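Local coordinates for protein thiol-disulfide isomerase and thioredoxins (Corynebacterium glutamicum, PDB 3LOR) that probably acts as a thiol-disulfide oxidoreductase or isomerase of the thioredoxin superfamily and has been seen to bind calcium, at residues Leu9-Asp13 with Ser111-Tyr116; Asp13-Asn19 with Pro97-Pro103; Leu118-Ile124 with Val136-Val141. One frame throughout, in Å; residues are numbered along the deposited sequence.

The three contacts illustrate how bonding changes with place in a thioredoxin-like fold. Contacts 2 and 3 reach the same mixed sheet at its two edges, on opposite sides of the chain's centre, and both rely on antiparallel backbone bonds, with aromatic side chains packed alongside. Contact 1 joins a loop to a short helix, and there polar side chains grip the backbone of an extended segment. It shares D13 with contact 2 and meets it again where T112 and S111 approach D101 and M102; M113 O and L118 N tie it to contact 3. Strand 98-101 of contact 2 and P122-I124 of contact 3 are buried, whereas most touching residues of contact 1 are partly exposed.

Contact 1 (Leu9-Asp13 with Ser111-Tyr116); sequences LLELD and STMKKY
The Y116 ring reaches toward the backbone of E11 while the aliphatic chain of its neighbour K115 lies over one of its faces, K115 CD standing 3.6 Å above the ring plane and offset toward the rim. The second flat group, the D13 carboxylate, is approached out of plane by two donors: K115 NZ forms a salt bridge with D13 OD1 at 3.1 Å, 39° out of the carboxylate plane, and S111 OG donates to D13 OD2 at 3.0 Å on the anti side, likewise tilted from the plane.

Around these groups the helix side chains serve a segment that is neither helix nor strand. Y116 OH accepts the N-H of E11 at 2.9 Å in a fairly straight bond (161°). K115 NZ also donates to E11 O at 2.8 Å, so one ammonium group bridges a carbonyl and a carboxylate; the lysine chain bends at CG-CD (chi3 -94°) to bring it there. Two residues further along, D13 N donates to T112 OG1 at 2.8 Å, and T112 CG2 touches L12 CD2 at 4.1 Å. D13 is thus gripped at both backbone and side chain, and the lysine would probably favour a charged carboxylate.

E11, L12 and D13 contribute to a calcium site observed in this protein, although no calcium is bound to this chain. The loop passes into strand 14-17, helix 111-115 has its first turn bonded to D101 through T112 N and M113 N, and L10 and Y116 both pack on I133 of strand 133-138.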
# COMPACT_ATOMS: atom_id res chain seq x y z
N LEU A 9 0.73 -37.22 2.76
CA LEU A 9 2.06 -36.65 2.75
C LEU A 9 2.28 -35.79 1.55
O LEU A 9 1.75 -36.03 0.52
CB LEU A 9 3.10 -37.74 2.77
CG LEU A 9 3.16 -38.68 3.94
CD1 LEU A 9 3.86 -39.89 3.56
CD2 LEU A 9 3.85 -38.08 5.06
N LEU A 10 3.11 -34.79 1.68
CA LEU A 10 3.47 -34.01 0.55
C LEU A 10 4.40 -34.79 -0.36
O LEU A 10 5.41 -35.26 0.05
CB LEU A 10 4.12 -32.75 1.03
CG LEU A 10 4.72 -31.81 0.02
CD1 LEU A 10 3.66 -31.17 -0.72
CD2 LEU A 10 5.54 -30.82 0.68
N GLU A 11 4.00 -34.94 -1.61
CA GLU A 11 4.78 -35.56 -2.65
C GLU A 11 4.76 -34.78 -3.94
O GLU A 11 3.86 -34.91 -4.74
CB GLU A 11 4.30 -36.98 -2.92
CG GLU A 11 3.94 -37.80 -1.75
CD GLU A 11 5.10 -38.53 -1.17
OE1 GLU A 11 4.92 -39.40 -0.35
OE2 GLU A 11 6.20 -38.20 -1.56
N LEU A 12 5.76 -33.97 -4.15
CA LEU A 12 5.87 -33.24 -5.37
C LEU A 12 6.22 -34.18 -6.49
O LEU A 12 7.05 -35.01 -6.30
CB LEU A 12 6.94 -32.19 -5.21
CG LEU A 12 6.68 -31.14 -4.16
CD1 LEU A 12 7.69 -30.09 -4.16
CD2 LEU A 12 5.36 -30.56 -4.35
N ASP A 13 5.59 -34.06 -7.64
CA ASP A 13 6.05 -34.78 -8.81
C ASP A 13 6.78 -33.76 -9.66
O ASP A 13 6.18 -32.89 -10.19
CB ASP A 13 4.92 -35.40 -9.63
CG ASP A 13 4.05 -36.37 -8.86
OD1 ASP A 13 4.50 -37.16 -8.06
OD2 ASP A 13 2.87 -36.33 -9.10
N SER A 111 1.06 -32.80 -13.21
CA SER A 111 0.87 -33.89 -12.31
C SER A 111 0.60 -33.58 -10.86
O SER A 111 -0.34 -34.05 -10.34
CB SER A 111 2.09 -34.76 -12.37
OG SER A 111 1.80 -36.01 -11.90
N THR A 112 1.41 -32.75 -10.25
CA THR A 112 1.21 -32.33 -8.89
C THR A 112 -0.08 -31.56 -8.77
O THR A 112 -0.85 -31.76 -7.88
CB THR A 112 2.40 -31.53 -8.33
OG1 THR A 112 3.60 -32.25 -8.53
CG2 THR A 112 2.26 -31.28 -6.89
N MSE A 113 -0.35 -30.71 -9.73
CA MSE A 113 -1.55 -29.93 -9.75
C MSE A 113 -2.81 -30.78 -9.83
O MSE A 113 -3.76 -30.51 -9.16
CB MSE A 113 -1.49 -28.92 -10.88
CG MSE A 113 -2.75 -28.10 -11.16
SE MSE A 113 -2.51 -26.53 -12.23
CE MSE A 113 -4.20 -26.25 -12.61
N LYS A 114 -2.79 -31.80 -10.67
CA LYS A 114 -3.86 -32.78 -10.78
C LYS A 114 -4.04 -33.57 -9.51
O LYS A 114 -5.11 -33.72 -9.01
CB LYS A 114 -3.50 -33.77 -11.85
CG LYS A 114 -4.61 -34.22 -12.74
CD LYS A 114 -5.87 -34.55 -12.04
CE LYS A 114 -6.69 -35.49 -12.84
NZ LYS A 114 -8.04 -35.00 -12.95
N LYS A 115 -2.95 -34.04 -8.97
CA LYS A 115 -2.94 -34.90 -7.83
C LYS A 115 -3.60 -34.22 -6.64
O LYS A 115 -4.35 -34.82 -5.94
CB LYS A 115 -1.49 -35.21 -7.52
CG LYS A 115 -1.23 -36.18 -6.49
CD LYS A 115 0.18 -36.01 -5.90
CE LYS A 115 1.15 -36.88 -6.55
NZ LYS A 115 2.36 -37.09 -5.79
N TYR A 116 -3.33 -32.95 -6.42
CA TYR A 116 -3.89 -32.28 -5.29
C TYR A 116 -5.11 -31.48 -5.66
O TYR A 116 -5.65 -30.76 -4.86
CB TYR A 116 -2.85 -31.44 -4.58
CG TYR A 116 -1.73 -32.27 -4.03
CD1 TYR A 116 -1.97 -33.37 -3.25
CD2 TYR A 116 -0.44 -31.97 -4.32
CE1 TYR A 116 -0.97 -34.09 -2.78
CE2 TYR A 116 0.55 -32.69 -3.86
CZ TYR A 116 0.30 -33.75 -3.10
OH TYR A 116 1.31 -34.46 -2.64

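Contact 2 (Asp13-Asn19 with Pro97-Pro103); sequences DVQEWVN and PVAVDMP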
# COMPACT_ATOMS: atom_id res chain seq x y z
N ASP A 13 5.59 -34.06 -7.64
CA ASP A 13 6.05 -34.78 -8.81
C ASP A 13 6.78 -33.76 -9.66
O ASP A 13 6.18 -32.89 -10.19
CB ASP A 13 4.92 -35.40 -9.63
CG ASP A 13 4.05 -36.37 -8.86
OD1 ASP A 13 4.50 -37.16 -8.06
OD2 ASP A 13 2.87 -36.33 -9.10
N VAL A 14 8.08 -33.89 -9.77
CA VAL A 14 8.89 -32.87 -10.40
C VAL A 14 9.61 -33.27 -11.67
O VAL A 14 10.36 -34.20 -11.67
CB VAL A 14 9.96 -32.46 -9.41
CG1 VAL A 14 10.90 -31.50 -9.96
CG2 VAL A 14 9.35 -32.02 -8.17
N GLN A 15 9.39 -32.58 -12.77
CA GLN A 15 10.21 -32.78 -13.94
C GLN A 15 11.65 -32.36 -13.77
O GLN A 15 12.53 -33.09 -14.12
CB GLN A 15 9.59 -32.13 -15.17
CG GLN A 15 10.49 -31.94 -16.35
CD GLN A 15 9.79 -31.32 -17.52
OE1 GLN A 15 9.56 -30.15 -17.56
NE2 GLN A 15 9.47 -32.11 -18.50
N GLU A 16 11.90 -31.19 -13.23
CA GLU A 16 13.25 -30.79 -12.92
C GLU A 16 13.32 -29.68 -11.89
O GLU A 16 12.40 -28.93 -11.74
CB GLU A 16 13.95 -30.35 -14.19
CG GLU A 16 13.23 -29.28 -14.92
CD GLU A 16 13.84 -28.93 -16.23
OE1 GLU A 16 13.28 -29.36 -17.25
OE2 GLU A 16 14.85 -28.23 -16.25
N TRP A 17 14.45 -29.57 -11.22
CA TRP A 17 14.71 -28.45 -10.35
C TRP A 17 15.61 -27.45 -11.05
O TRP A 17 16.72 -27.70 -11.37
CB TRP A 17 15.32 -28.91 -9.05
CG TRP A 17 14.49 -29.70 -8.13
CD1 TRP A 17 14.33 -31.03 -8.13
CD2 TRP A 17 13.74 -29.21 -7.03
NE1 TRP A 17 13.53 -31.40 -7.12
CE2 TRP A 17 13.15 -30.30 -6.42
CE3 TRP A 17 13.51 -27.95 -6.52
CZ2 TRP A 17 12.35 -30.17 -5.32
CZ3 TRP A 17 12.74 -27.82 -5.46
CH2 TRP A 17 12.15 -28.92 -4.87
N VAL A 18 15.05 -26.31 -11.34
CA VAL A 18 15.64 -25.30 -12.17
C VAL A 18 16.86 -24.52 -11.69
O VAL A 18 17.69 -24.17 -12.47
CB VAL A 18 14.56 -24.42 -12.71
CG1 VAL A 18 14.99 -23.05 -12.77
CG2 VAL A 18 14.10 -24.93 -14.03
N ASN A 19 16.90 -24.23 -10.41
CA ASN A 19 17.86 -23.33 -9.80
C ASN A 19 18.56 -23.85 -8.57
O ASN A 19 19.07 -23.08 -7.80
CB ASN A 19 17.14 -22.06 -9.42
CG ASN A 19 16.13 -22.27 -8.30
OD1 ASN A 19 15.65 -23.35 -8.08
ND2 ASN A 19 15.82 -21.24 -7.62
N PRO A 97 14.30 -22.40 -3.88
CA PRO A 97 14.30 -23.44 -4.89
C PRO A 97 12.99 -23.54 -5.68
O PRO A 97 11.92 -23.47 -5.15
CB PRO A 97 14.59 -24.69 -4.10
CG PRO A 97 14.88 -24.26 -2.80
CD PRO A 97 14.44 -22.94 -2.55
N VAL A 98 13.12 -23.67 -6.97
CA VAL A 98 12.00 -23.72 -7.86
C VAL A 98 11.99 -25.01 -8.62
O VAL A 98 12.95 -25.38 -9.20
CB VAL A 98 12.06 -22.60 -8.83
CG1 VAL A 98 10.94 -22.64 -9.71
CG2 VAL A 98 12.19 -21.32 -8.16
N ALA A 99 10.87 -25.68 -8.60
CA ALA A 99 10.69 -26.87 -9.35
C ALA A 99 9.62 -26.71 -10.39
O ALA A 99 8.72 -25.94 -10.25
CB ALA A 99 10.35 -27.99 -8.47
N VAL A 100 9.75 -27.47 -11.43
CA VAL A 100 8.83 -27.53 -12.51
C VAL A 100 7.96 -28.78 -12.31
O VAL A 100 8.46 -29.86 -12.23
CB VAL A 100 9.63 -27.63 -13.80
CG1 VAL A 100 8.77 -27.85 -14.99
CG2 VAL A 100 10.50 -26.44 -13.96
N ASP A 101 6.67 -28.60 -12.23
CA ASP A 101 5.68 -29.65 -12.06
C ASP A 101 5.73 -30.59 -13.26
O ASP A 101 5.76 -30.16 -14.36
CB ASP A 101 4.31 -28.97 -11.88
CG ASP A 101 3.20 -29.92 -11.43
OD1 ASP A 101 3.42 -31.09 -11.28
OD2 ASP A 101 2.08 -29.46 -11.27
N MSE A 102 5.75 -31.88 -13.03
CA MSE A 102 5.85 -32.83 -14.10
C MSE A 102 4.64 -32.81 -14.97
O MSE A 102 3.54 -32.89 -14.54
CB MSE A 102 6.01 -34.22 -13.53
CG MSE A 102 6.00 -35.31 -14.58
SE MSE A 102 7.64 -35.37 -15.49
CE MSE A 102 8.52 -36.22 -14.14
N PRO A 103 4.89 -32.64 -16.24
CA PRO A 103 3.84 -32.64 -17.22
C PRO A 103 3.29 -34.04 -17.45
O PRO A 103 3.99 -35.00 -17.29
CB PRO A 103 4.53 -32.12 -18.44
CG PRO A 103 5.85 -32.39 -18.23
CD PRO A 103 6.16 -32.31 -16.84
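W17 and A99 form a non-hydrogen-bonded antiparallel pair with both side chains on one face of the sheet, and the methyl group of A99 sits over the indole: CB is 3.8 Å from the centroid of the W17 six-membered ring, 13° off its normal, a CH-pi contact. V14 CG1 touches the same methyl, and P97 CB meets W17 CZ3 obliquely. On the other face, which carries E16 and V100, V18 CG2 comes within 3.9 Å of V100 CG2.

Backbone bonds set this register. V100 N gives a nearly straight bond to E16 O at 3.0 Å (168°), while V100 O takes the N-H of Q15, a more bent bond, where the chain turns a corner. M102 N bonds to D13 O at 3.0 Å, and the selenium of selenomethionine M102 lies 3.8 Å from Q15 CB. The extended Q15 chain runs across the ring of P103, NE2 lying 3.6 Å from P103 CG.

At the other end a side chain takes over from the backbone: N19 OD1 accepts V98 N at 2.8 Å. N19 CG lies between its backbone N and carbonyl carbon (chi1 68°), and ND2 bonds to F96 O, so both bonds fix the amide's rotation.

Strand 14-17 is one edge of the sheet within this chain, and 98-101 separates it from 65-71. W17 touches I68 and A99 touches L70 there; V18 and V98 pack against helix 82-91.

Contact 3 (Leu118-Ile124 with Val136-Val141); sequences LEGTPSI and VQFGQV
This is the open end of an antiparallel beta hairpin, strands 123-127 and 133-138, extended by the loop that carries the cis-proline P122. I124 and Q137 form a hydrogen-bonded pair, I124 N to Q137 O at 2.9 Å and Q137 N to I124 O at 3.0 Å; the ladder then passes through the non-hydrogen-bonded S123-F138 pair to G139 N, which bonds to P122 O at 3.0 Å.

F138 reaches over the loop. With CG anti to its backbone N (chi1 177°), the ring takes E119 CB over one face, 4.2 Å from the centroid, and the E119 carboxylate plane is tilted 24° from that of the ring. The ring edge is lined by G120 O, T121 N and S123 OG, and CE1 lies 3.6 Å from G120 C. L118 CD2 touches V136 CG1 at 3.9 Å, the two side chains crossing at about a right angle.

P122 touches C42 and C45, which probably make the thioredoxin-type CxxC; a cis-proline beside such a motif is a hallmark of the superfamily. Strand 123-127 lies between 32-38, where S123 bonds to V37, and the edge strand 133-138, while I124 packs on Q52 and V141 O bonds to H48, both of helix 43-59.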
# COMPACT_ATOMS: atom_id res chain seq x y z
N LEU A 118 -5.60 -28.74 -7.48
CA LEU A 118 -5.57 -27.32 -7.38
C LEU A 118 -6.50 -26.66 -8.35
O LEU A 118 -6.65 -27.08 -9.44
CB LEU A 118 -4.15 -26.79 -7.53
CG LEU A 118 -3.07 -27.52 -6.78
CD1 LEU A 118 -1.75 -26.98 -7.11
CD2 LEU A 118 -3.30 -27.51 -5.31
N GLU A 119 -7.15 -25.63 -7.88
CA GLU A 119 -8.02 -24.81 -8.66
C GLU A 119 -7.33 -23.98 -9.71
O GLU A 119 -7.94 -23.56 -10.62
CB GLU A 119 -8.83 -23.92 -7.74
CG GLU A 119 -9.52 -24.65 -6.68
CD GLU A 119 -10.33 -23.78 -5.77
OE1 GLU A 119 -11.10 -22.94 -6.27
OE2 GLU A 119 -10.23 -23.93 -4.55
N GLY A 120 -6.06 -23.73 -9.56
CA GLY A 120 -5.33 -22.86 -10.44
C GLY A 120 -4.17 -22.23 -9.72
O GLY A 120 -3.74 -22.73 -8.73
N THR A 121 -3.68 -21.12 -10.23
CA THR A 121 -2.59 -20.42 -9.62
C THR A 121 -3.05 -19.02 -9.31
O THR A 121 -3.88 -18.51 -9.99
CB THR A 121 -1.33 -20.39 -10.51
OG1 THR A 121 -1.61 -19.76 -11.73
CG2 THR A 121 -0.79 -21.74 -10.76
N PRO A 122 -2.52 -18.40 -8.28
CA PRO A 122 -1.61 -19.02 -7.33
C PRO A 122 -2.27 -19.93 -6.33
O PRO A 122 -3.40 -19.77 -5.99
CB PRO A 122 -1.02 -17.84 -6.62
CG PRO A 122 -2.01 -16.81 -6.74
CD PRO A 122 -2.62 -16.97 -8.05
N SER A 123 -1.53 -20.89 -5.85
CA SER A 123 -1.92 -21.70 -4.75
C SER A 123 -0.80 -21.86 -3.75
O SER A 123 0.33 -21.80 -4.10
CB SER A 123 -2.40 -23.05 -5.20
OG SER A 123 -3.68 -22.98 -5.68
N ILE A 124 -1.16 -22.07 -2.51
CA ILE A 124 -0.21 -22.44 -1.50
C ILE A 124 -0.51 -23.79 -0.92
O ILE A 124 -1.62 -24.13 -0.71
CB ILE A 124 -0.11 -21.40 -0.42
CG1 ILE A 124 0.19 -20.07 -1.03
CG2 ILE A 124 1.03 -21.63 0.43
CD1 ILE A 124 0.52 -19.09 -0.04
N VAL A 136 -4.30 -26.20 1.92
CA VAL A 136 -4.19 -25.86 0.54
C VAL A 136 -5.10 -24.69 0.29
O VAL A 136 -6.26 -24.79 0.54
CB VAL A 136 -4.62 -26.98 -0.35
CG1 VAL A 136 -4.45 -26.62 -1.74
CG2 VAL A 136 -3.85 -28.17 -0.07
N GLN A 137 -4.55 -23.59 -0.17
CA GLN A 137 -5.30 -22.38 -0.39
C GLN A 137 -5.11 -21.77 -1.77
O GLN A 137 -4.01 -21.51 -2.16
CB GLN A 137 -4.93 -21.38 0.67
CG GLN A 137 -5.72 -20.13 0.65
CD GLN A 137 -6.06 -19.60 2.02
OE1 GLN A 137 -5.78 -20.23 3.03
NE2 GLN A 137 -6.66 -18.45 2.06
N PHE A 138 -6.19 -21.53 -2.48
CA PHE A 138 -6.18 -20.80 -3.75
C PHE A 138 -6.29 -19.29 -3.60
O PHE A 138 -6.97 -18.83 -2.76
CB PHE A 138 -7.28 -21.34 -4.66
CG PHE A 138 -7.41 -20.62 -5.95
CD1 PHE A 138 -6.51 -20.80 -6.93
CD2 PHE A 138 -8.45 -19.77 -6.18
CE1 PHE A 138 -6.62 -20.14 -8.08
CE2 PHE A 138 -8.54 -19.12 -7.35
CZ PHE A 138 -7.63 -19.31 -8.29
N GLY A 139 -5.65 -18.51 -4.45
CA GLY A 139 -5.80 -17.07 -4.44
C GLY A 139 -4.94 -16.22 -3.54
O GLY A 139 -3.95 -16.65 -3.08
N GLN A 140 -5.34 -14.98 -3.32
CA GLN A 140 -4.59 -14.07 -2.49
C GLN A 140 -4.74 -14.46 -1.03
O GLN A 140 -5.82 -14.67 -0.57
CB GLN A 140 -5.08 -12.64 -2.71
CG GLN A 140 -4.02 -11.55 -2.66
CD GLN A 140 -4.59 -10.14 -2.53
OE1 GLN A 140 -4.64 -9.59 -1.47
NE2 GLN A 140 -5.01 -9.56 -3.62
N VAL A 141 -3.65 -14.56 -0.31
CA VAL A 141 -3.71 -14.79 1.11
C VAL A 141 -3.08 -13.63 1.80
O VAL A 141 -2.02 -13.26 1.48
CB VAL A 141 -2.97 -16.03 1.53
CG1 VAL A 141 -3.29 -16.37 2.92
CG2 VAL A 141 -3.29 -17.16 0.65